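Local coordinates for membrane lipoprotein family protein (Aeropyrum pernix, PDB 4PEV) that probably serves as the solute-binding component of an ABC transporter and binds adenosine, at residues N175-A180 and V248-G253; N264-A269 and P290-I295. All coordinates share one frame; numbering follows the deposited sequence. Where two conformers were deposited one is given.

How the interactions relate
From the N terminus, the first element involved is helix 159-181, and interaction 1 joins its end to the start of strand 248-254, closing a loop of 67 intervening residues. The chain then forms helix 258-271, and interaction 2 closes a second, shorter loop of 20 residues between that helix and the turn before strand 293-299. The loops lie in series: neither encloses nor crosses the other. Both contacts reach the mixed sheet, their centres about 12 Å apart. Phe251 of interaction 1 meets Val266 of interaction 2, with CD1 to CG2 at 3.6 Å. Val250 packs on helix 159-181 and Phe251 on helix 258-271, with CB atoms pointing in opposite directions, so the helices lie on opposite faces of the sheet.

Interaction 1: residues N175-A180 and V248-G253; sequences NNISKA and VRVFYG
The guanidinium of Arg249 is the flat group that takes part in the contact, and Ile177 approaches it at a slant: CG2 of Ile177 lies 3.7 Å from NH1 of Arg249. Two conformers were deposited for Arg249, so this approach is less certain than the contact of Ile177 with Val250. The other flat group, the Phe251 ring, lies on the side of the strand away from helix 159-181; CG1 of Val248 sits 3.6 Å above one face, offset toward the rim, and the side chain packs against helix 233-245.

Ile177 sends its two branches to different targets. With CG1 beside the backbone N (chi1 -71°), CG2 stands anti to that N and meets the guanidinium, while the extended arm through CG1 carries CD1 down to the strand. There CD1 is 4.2 Å from CB of Arg249 and 4.3 Å from CG2 of Val250. A bend at chi2 (-74°) turns the arginine chain away from an extended course, and in the conformer given its NH1 hydrogen-bonds to the carbonyl oxygen of Ile275.

Consecutive residues Arg249 and Val250 both direct CB toward the helix, so the alternation of the strand is interrupted between them, where Arg249 has psi near -15°. Both make backbone hydrogen bonds with Lys186, consistent with a local irregularity. Ala185 and Phe277 also touch Ile177, while Ala170, Ile173 and Ala174 extend the helix packing over Val250.

The total buried area, 117 Å², describes a small apolar seam with one charged margin. Helix packed on a parallel strand in this way is the layered alpha/beta architecture of a lobe in type 1 periplasmic binding proteins, here remote from the adenosine pocket.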
ATOM      1  N   ASN C 175      17.571 -10.065 -10.184  1.00 30.55           N
ATOM      2  CA  ASN C 175      18.964 -10.448 -10.338  1.00 31.34           C
ATOM      3  C   ASN C 175      19.192 -11.953 -10.175  1.00 31.70           C
ATOM      4  O   ASN C 175      19.860 -12.580 -11.003  1.00 31.76           O
ATOM      5  CB  ASN C 175      19.808  -9.701  -9.312  1.00 33.63           C
ATOM      6  CG  ASN C 175      21.271  -9.662  -9.676  1.00 34.16           C
ATOM      7  OD1 ASN C 175      21.626  -9.739 -10.853  1.00 34.61           O
ATOM      8  ND2 ASN C 175      22.132  -9.518  -8.669  1.00 32.53           N
ATOM      9  N   ASN C 176      18.636 -12.535  -9.114  1.00 30.68           N
ATOM     10  CA  ASN C 176      18.776 -13.978  -8.895  1.00 31.22           C
ATOM     11  C   ASN C 176      18.077 -14.801  -9.963  1.00 31.32           C
ATOM     12  O   ASN C 176      18.563 -15.867 -10.338  1.00 32.22           O
ATOM     13  CB  ASN C 176      18.243 -14.397  -7.531  1.00 30.94           C
ATOM     14  CG  ASN C 176      18.921 -13.666  -6.400  1.00 31.06           C
ATOM     15  OD1 ASN C 176      20.139 -13.513  -6.379  1.00 29.58           O
ATOM     16  ND2 ASN C 176      18.130 -13.192  -5.456  1.00 31.76           N
ATOM     17  N   ILE C 177      16.937 -14.324 -10.449  1.00 30.17           N
ATOM     18  CA  ILE C 177      16.249 -15.034 -11.519  1.00 30.15           C
ATOM     19  C   ILE C 177      17.116 -15.039 -12.774  1.00 29.77           C
ATOM     20  O   ILE C 177      17.219 -16.040 -13.475  1.00 29.55           O
ATOM     21  CB  ILE C 177      14.859 -14.429 -11.813  1.00 29.77           C
ATOM     22  CG1 ILE C 177      13.901 -14.752 -10.657  1.00 29.10           C
ATOM     23  CG2 ILE C 177      14.296 -14.961 -13.138  1.00 29.16           C
ATOM     24  CD1 ILE C 177      12.522 -14.129 -10.794  1.00 29.23           C
ATOM     25  N   SER C 178      17.756 -13.917 -13.038  1.00 31.16           N
ATOM     26  CA  SER C 178      18.567 -13.794 -14.235  1.00 31.90           C
ATOM     27  C   SER C 178      19.814 -14.655 -14.097  1.00 33.01           C
ATOM     28  O   SER C 178      20.176 -15.385 -15.022  1.00 33.48           O
ATOM     29  CB  SER C 178      18.916 -12.328 -14.518  1.00 30.79           C
ATOM     30  OG  SER C 178      18.743 -12.087 -15.894  1.00 31.09           O
ATOM     31  N   LYS C 179      20.442 -14.597 -12.924  1.00 34.71           N
ATOM     32  CA  LYS C 179      21.632 -15.397 -12.647  1.00 34.48           C
ATOM     33  C   LYS C 179      21.402 -16.908 -12.662  1.00 33.82           C
ATOM     34  O   LYS C 179      22.313 -17.660 -12.987  1.00 35.62           O
ATOM     35  CB  LYS C 179      22.215 -14.992 -11.312  1.00 37.57           C
ATOM     36  CG  LYS C 179      22.950 -13.667 -11.357  1.00 41.14           C
ATOM     37  CD  LYS C 179      23.510 -13.314  -9.984  1.00 45.16           C
ATOM     38  CE  LYS C 179      24.280 -11.995 -10.045  1.00 50.37           C
ATOM     39  NZ  LYS C 179      25.161 -11.742  -8.860  1.00 51.96           N
ATOM     40  N   ALA C 180      20.199 -17.358 -12.327  1.00 33.86           N
ATOM     41  CA  ALA C 180      19.914 -18.791 -12.268  1.00 34.44           C
ATOM     42  C   ALA C 180      19.381 -19.337 -13.571  1.00 35.08           C
ATOM     43  O   ALA C 180      19.387 -20.539 -13.785  1.00 36.36           O
ATOM     44  CB  ALA C 180      18.919 -19.076 -11.163  1.00 35.87           C
ATOM     45  N   VAL C 248       9.170  -8.614 -17.616  1.00 30.66           N
ATOM     46  CA  VAL C 248       8.976  -8.346 -16.191  1.00 28.14           C
ATOM     47  C   VAL C 248       8.737  -9.672 -15.498  1.00 26.51           C
ATOM     48  O   VAL C 248       7.912 -10.460 -15.940  1.00 25.45           O
ATOM     49  CB  VAL C 248       7.790  -7.424 -15.893  1.00 29.11           C
ATOM     50  CG1 VAL C 248       7.664  -7.205 -14.392  1.00 29.72           C
ATOM     51  CG2 VAL C 248       7.958  -6.084 -16.586  1.00 30.08           C
ATOM     52  N   ARG C 249       9.474  -9.913 -14.420  0.50 25.56           N
ATOM     53  CA  ARG C 249       9.387 -11.168 -13.678  0.50 24.85           C
ATOM     54  C   ARG C 249       9.074 -10.991 -12.187  0.50 24.51           C
ATOM     55  O   ARG C 249       8.711 -11.951 -11.510  0.50 24.78           O
ATOM     56  CB  ARG C 249      10.693 -11.942 -13.851  0.50 24.43           C
ATOM     57  CG  ARG C 249      10.892 -12.505 -15.251  0.50 23.60           C
ATOM     58  CD  ARG C 249      10.002 -13.712 -15.504  0.50 22.49           C
ATOM     59  NE  ARG C 249      10.376 -14.412 -16.731  0.50 21.72           N
ATOM     60  CZ  ARG C 249      11.239 -15.415 -16.789  0.50 20.36           C
ATOM     61  NH1 ARG C 249      11.826 -15.845 -15.693  0.50 19.70           N
ATOM     62  NH2 ARG C 249      11.506 -15.980 -17.952  0.50 20.07           N
ATOM     63  N   VAL C 250       9.218  -9.777 -11.675  1.00 24.24           N
ATOM     64  CA  VAL C 250       8.886  -9.479 -10.305  1.00 24.28           C
ATOM     65  C   VAL C 250       7.890  -8.337 -10.309  1.00 24.25           C
ATOM     66  O   VAL C 250       8.149  -7.285 -10.902  1.00 24.18           O
ATOM     67  CB  VAL C 250      10.129  -9.069  -9.533  1.00 25.19           C
ATOM     68  CG1 VAL C 250       9.787  -8.873  -8.060  1.00 25.99           C
ATOM     69  CG2 VAL C 250      11.217 -10.121  -9.722  1.00 25.51           C
ATOM     70  N   PHE C 251       6.771  -8.544  -9.619  1.00 24.23           N
ATOM     71  CA  PHE C 251       5.574  -7.733  -9.786  1.00 24.24           C
ATOM     72  C   PHE C 251       5.057  -7.144  -8.488  1.00 25.33           C
ATOM     73  O   PHE C 251       4.381  -7.843  -7.732  1.00 25.35           O
ATOM     74  CB  PHE C 251       4.467  -8.608 -10.339  1.00 24.14           C
ATOM     75  CG  PHE C 251       4.563  -8.844 -11.796  1.00 23.67           C
ATOM     76  CD1 PHE C 251       5.273  -9.914 -12.279  1.00 23.49           C
ATOM     77  CD2 PHE C 251       3.927  -7.997 -12.675  1.00 23.82           C
ATOM     78  CE1 PHE C 251       5.350 -10.154 -13.627  1.00 24.07           C
ATOM     79  CE2 PHE C 251       4.008  -8.211 -14.028  1.00 24.55           C
ATOM     80  CZ  PHE C 251       4.723  -9.298 -14.510  1.00 24.61           C
ATOM     81  N   TYR C 252       5.319  -5.855  -8.260  1.00 25.81           N
ATOM     82  CA  TYR C 252       4.833  -5.149  -7.065  1.00 25.46           C
ATOM     83  C   TYR C 252       3.404  -4.665  -7.247  1.00 26.22           C
ATOM     84  O   TYR C 252       3.109  -3.920  -8.177  1.00 27.98           O
ATOM     85  CB  TYR C 252       5.739  -3.954  -6.780  1.00 24.63           C
ATOM     86  CG  TYR C 252       5.517  -3.243  -5.483  1.00 23.84           C
ATOM     87  CD1 TYR C 252       4.958  -3.881  -4.381  1.00 24.42           C
ATOM     88  CD2 TYR C 252       5.938  -1.926  -5.335  1.00 24.96           C
ATOM     89  CE1 TYR C 252       4.791  -3.203  -3.179  1.00 25.32           C
ATOM     90  CE2 TYR C 252       5.790  -1.236  -4.139  1.00 24.58           C
ATOM     91  CZ  TYR C 252       5.216  -1.872  -3.067  1.00 24.94           C
ATOM     92  OH  TYR C 252       5.064  -1.176  -1.893  1.00 25.48           O
ATOM     93  N   GLY C 253       2.520  -5.051  -6.340  1.00 26.94           N
ATOM     94  CA  GLY C 253       1.104  -4.693  -6.454  1.00 27.10           C
ATOM     95  C   GLY C 253       0.759  -3.397  -5.767  1.00 26.57           C
ATOM     96  O   GLY C 253       0.668  -3.350  -4.560  1.00 26.84           O
TER

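Interaction 2: residues N264-A269 and P290-I295; sequences NAVKEA and PQTIII
A chi1 of 178° sets CG1 of Val266 anti to its backbone N and against CB of Thr292; the chi1 of Thr292 (64°) instead sets where OG1 lies, between the backbone N and the carbonyl carbon. The setting is the alpha/beta lobe of a type 1 periplasmic binding protein fold. Helix 258-271 connects the neighbouring parallel strands 248-254 and 277-282 as a beta-alpha-beta crossover, and here it also meets the turn leading into the next strand, 293-299.

The two side chains run past each other in opposite directions, with CG1 of Val266 at 4.1 Å from CB of Thr292. This is van der Waals packing through the aliphatic part of the threonine. Val266 also touches Ala276 and Ser278, and Thr292 shares a backbone hydrogen bond with Ser278, so Ser278 of strand 277-282 is a common neighbour of the valine and the turn.

Backbones come nearest one residue along, where CA of Lys267 is 6.7 Å from CA of Thr292. The lysine takes part through CG, and the rest of its chain runs off from the turn. The 110 Å² buried in total fits so limited a contact. On its polar side, OG1 of Thr292 hydrogen-bonds to OD2 of Asp289 and lies 4.2 Å from CG of Lys267.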
ATOM      1  N   ASN C 264      -3.103 -13.131 -10.181  1.00 25.35           N
ATOM      2  CA  ASN C 264      -3.581 -14.235 -10.988  1.00 26.39           C
ATOM      3  C   ASN C 264      -2.791 -14.413 -12.270  1.00 26.90           C
ATOM      4  O   ASN C 264      -2.635 -15.521 -12.729  1.00 27.74           O
ATOM      5  CB  ASN C 264      -5.067 -14.097 -11.259  1.00 26.68           C
ATOM      6  CG  ASN C 264      -5.888 -14.215  -9.993  1.00 27.06           C
ATOM      7  OD1 ASN C 264      -5.545 -14.944  -9.067  1.00 27.40           O
ATOM      8  ND2 ASN C 264      -6.983 -13.492  -9.951  1.00 28.75           N
ATOM      9  N   ALA C 265      -2.262 -13.332 -12.820  1.00 28.25           N
ATOM     10  CA  ALA C 265      -1.448 -13.405 -14.024  1.00 29.03           C
ATOM     11  C   ALA C 265      -0.107 -14.108 -13.764  1.00 29.85           C
ATOM     12  O   ALA C 265       0.381 -14.882 -14.615  1.00 28.96           O
ATOM     13  CB  ALA C 265      -1.214 -12.009 -14.575  1.00 29.42           C
ATOM     14  N   VAL C 266       0.470 -13.836 -12.592  1.00 29.50           N
ATOM     15  CA  VAL C 266       1.747 -14.424 -12.178  1.00 29.90           C
ATOM     16  C   VAL C 266       1.557 -15.910 -11.833  1.00 30.71           C
ATOM     17  O   VAL C 266       2.468 -16.712 -12.042  1.00 31.47           O
ATOM     18  CB  VAL C 266       2.380 -13.629 -10.991  1.00 30.13           C
ATOM     19  CG1 VAL C 266       3.692 -14.244 -10.514  1.00 29.89           C
ATOM     20  CG2 VAL C 266       2.597 -12.177 -11.379  1.00 29.71           C
ATOM     21  N   LYS C 267       0.380 -16.287 -11.328  1.00 32.16           N
ATOM     22  CA  LYS C 267       0.072 -17.712 -11.091  1.00 33.41           C
ATOM     23  C   LYS C 267       0.082 -18.531 -12.380  1.00 33.71           C
ATOM     24  O   LYS C 267       0.627 -19.631 -12.429  1.00 32.92           O
ATOM     25  CB  LYS C 267      -1.299 -17.883 -10.443  1.00 34.92           C
ATOM     26  CG  LYS C 267      -1.391 -17.387  -9.014  1.00 38.01           C
ATOM     27  CD  LYS C 267      -2.411 -18.156  -8.194  1.00 39.91           C
ATOM     28  CE  LYS C 267      -3.839 -17.831  -8.596  1.00 42.42           C
ATOM     29  NZ  LYS C 267      -4.706 -19.041  -8.437  1.00 44.62           N
ATOM     30  N   GLU C 268      -0.526 -17.983 -13.426  1.00 35.02           N
ATOM     31  CA  GLU C 268      -0.750 -18.732 -14.650  1.00 36.24           C
ATOM     32  C   GLU C 268       0.591 -18.793 -15.370  1.00 34.56           C
ATOM     33  O   GLU C 268       0.903 -19.792 -15.980  1.00 35.65           O
ATOM     34  CB  GLU C 268      -1.936 -18.162 -15.479  1.00 40.49           C
ATOM     35  CG  GLU C 268      -2.982 -17.439 -14.597  1.00 45.56           C
ATOM     36  CD  GLU C 268      -4.478 -17.622 -14.916  1.00 50.87           C
ATOM     37  OE1 GLU C 268      -5.284 -17.564 -13.940  1.00 51.46           O
ATOM     38  OE2 GLU C 268      -4.865 -17.771 -16.103  1.00 52.88           O
ATOM     39  N   ALA C 269       1.426 -17.766 -15.215  1.00 34.92           N
ATOM     40  CA  ALA C 269       2.859 -17.848 -15.605  1.00 32.23           C
ATOM     41  C   ALA C 269       3.637 -18.966 -14.866  1.00 30.26           C
ATOM     42  O   ALA C 269       4.322 -19.761 -15.497  1.00 29.21           O
ATOM     43  CB  ALA C 269       3.551 -16.504 -15.405  1.00 29.67           C
ATOM     44  N   PRO C 290       1.020 -18.445  -1.827  1.00 35.98           N
ATOM     45  CA  PRO C 290       2.334 -18.237  -1.214  1.00 34.48           C
ATOM     46  C   PRO C 290       3.536 -18.682  -2.075  1.00 33.26           C
ATOM     47  O   PRO C 290       4.666 -18.239  -1.842  1.00 32.56           O
ATOM     48  CB  PRO C 290       2.242 -19.067   0.075  1.00 35.07           C
ATOM     49  CG  PRO C 290       0.859 -19.639   0.119  1.00 34.84           C
ATOM     50  CD  PRO C 290       0.379 -19.652  -1.291  1.00 35.19           C
ATOM     51  N   GLN C 291       3.296 -19.553  -3.045  1.00 33.46           N
ATOM     52  CA  GLN C 291       4.342 -19.971  -3.961  1.00 35.16           C
ATOM     53  C   GLN C 291       4.855 -18.778  -4.746  1.00 32.46           C
ATOM     54  O   GLN C 291       6.052 -18.640  -4.948  1.00 32.82           O
ATOM     55  CB  GLN C 291       3.824 -21.038  -4.932  1.00 40.55           C
ATOM     56  CG  GLN C 291       3.659 -22.432  -4.328  1.00 46.17           C
ATOM     57  CD  GLN C 291       2.459 -23.186  -4.901  1.00 52.99           C
ATOM     58  OE1 GLN C 291       1.400 -22.600  -5.145  1.00 59.51           O
ATOM     59  NE2 GLN C 291       2.617 -24.492  -5.108  1.00 53.79           N
ATOM     60  N   THR C 292       3.950 -17.905  -5.174  1.00 31.03           N
ATOM     61  CA  THR C 292       4.326 -16.726  -5.972  1.00 30.64           C
ATOM     62  C   THR C 292       4.350 -15.379  -5.209  1.00 28.31           C
ATOM     63  O   THR C 292       5.062 -14.455  -5.617  1.00 27.54           O
ATOM     64  CB  THR C 292       3.422 -16.591  -7.224  1.00 31.63           C
ATOM     65  OG1 THR C 292       2.055 -16.359  -6.833  1.00 30.87           O
ATOM     66  CG2 THR C 292       3.525 -17.869  -8.103  1.00 32.02           C
ATOM     67  N   ILE C 293       3.576 -15.257  -4.130  1.00 26.23           N
ATOM     68  CA  ILE C 293       3.496 -13.990  -3.397  1.00 26.00           C
ATOM     69  C   ILE C 293       4.501 -14.065  -2.274  1.00 25.25           C
ATOM     70  O   ILE C 293       4.210 -14.560  -1.203  1.00 24.86           O
ATOM     71  CB  ILE C 293       2.072 -13.682  -2.875  1.00 24.97           C
ATOM     72  CG1 ILE C 293       1.094 -13.693  -4.046  1.00 25.58           C
ATOM     73  CG2 ILE C 293       2.013 -12.308  -2.216  1.00 23.77           C
ATOM     74  CD1 ILE C 293      -0.369 -13.701  -3.648  1.00 26.15           C
ATOM     75  N   ILE C 294       5.694 -13.562  -2.537  1.00 25.98           N
ATOM     76  CA  ILE C 294       6.844 -13.850  -1.679  1.00 26.91           C
ATOM     77  C   ILE C 294       6.964 -12.908  -0.466  1.00 26.12           C
ATOM     78  O   ILE C 294       7.534 -13.283   0.548  1.00 26.49           O
ATOM     79  CB  ILE C 294       8.131 -13.864  -2.532  1.00 27.80           C
ATOM     80  CG1 ILE C 294       9.223 -14.698  -1.869  1.00 28.86           C
ATOM     81  CG2 ILE C 294       8.609 -12.452  -2.835  1.00 29.19           C
ATOM     82  CD1 ILE C 294      10.532 -14.685  -2.631  1.00 28.90           C
ATOM     83  N   ILE C 295       6.413 -11.703  -0.569  1.00 26.10           N
ATOM     84  CA  ILE C 295       6.523 -10.701   0.483  1.00 27.36           C
ATOM     85  C   ILE C 295       5.481  -9.614   0.267  1.00 28.11           C
ATOM     86  O   ILE C 295       4.916  -9.512  -0.810  1.00 28.98           O
ATOM     87  CB  ILE C 295       7.947 -10.082   0.522  1.00 27.79           C
ATOM     88  CG1 ILE C 295       8.208  -9.373   1.856  1.00 28.70           C
ATOM     89  CG2 ILE C 295       8.166  -9.123  -0.639  1.00 27.44           C
ATOM     90  CD1 ILE C 295       9.651  -9.456   2.313  1.00 29.66           C
TER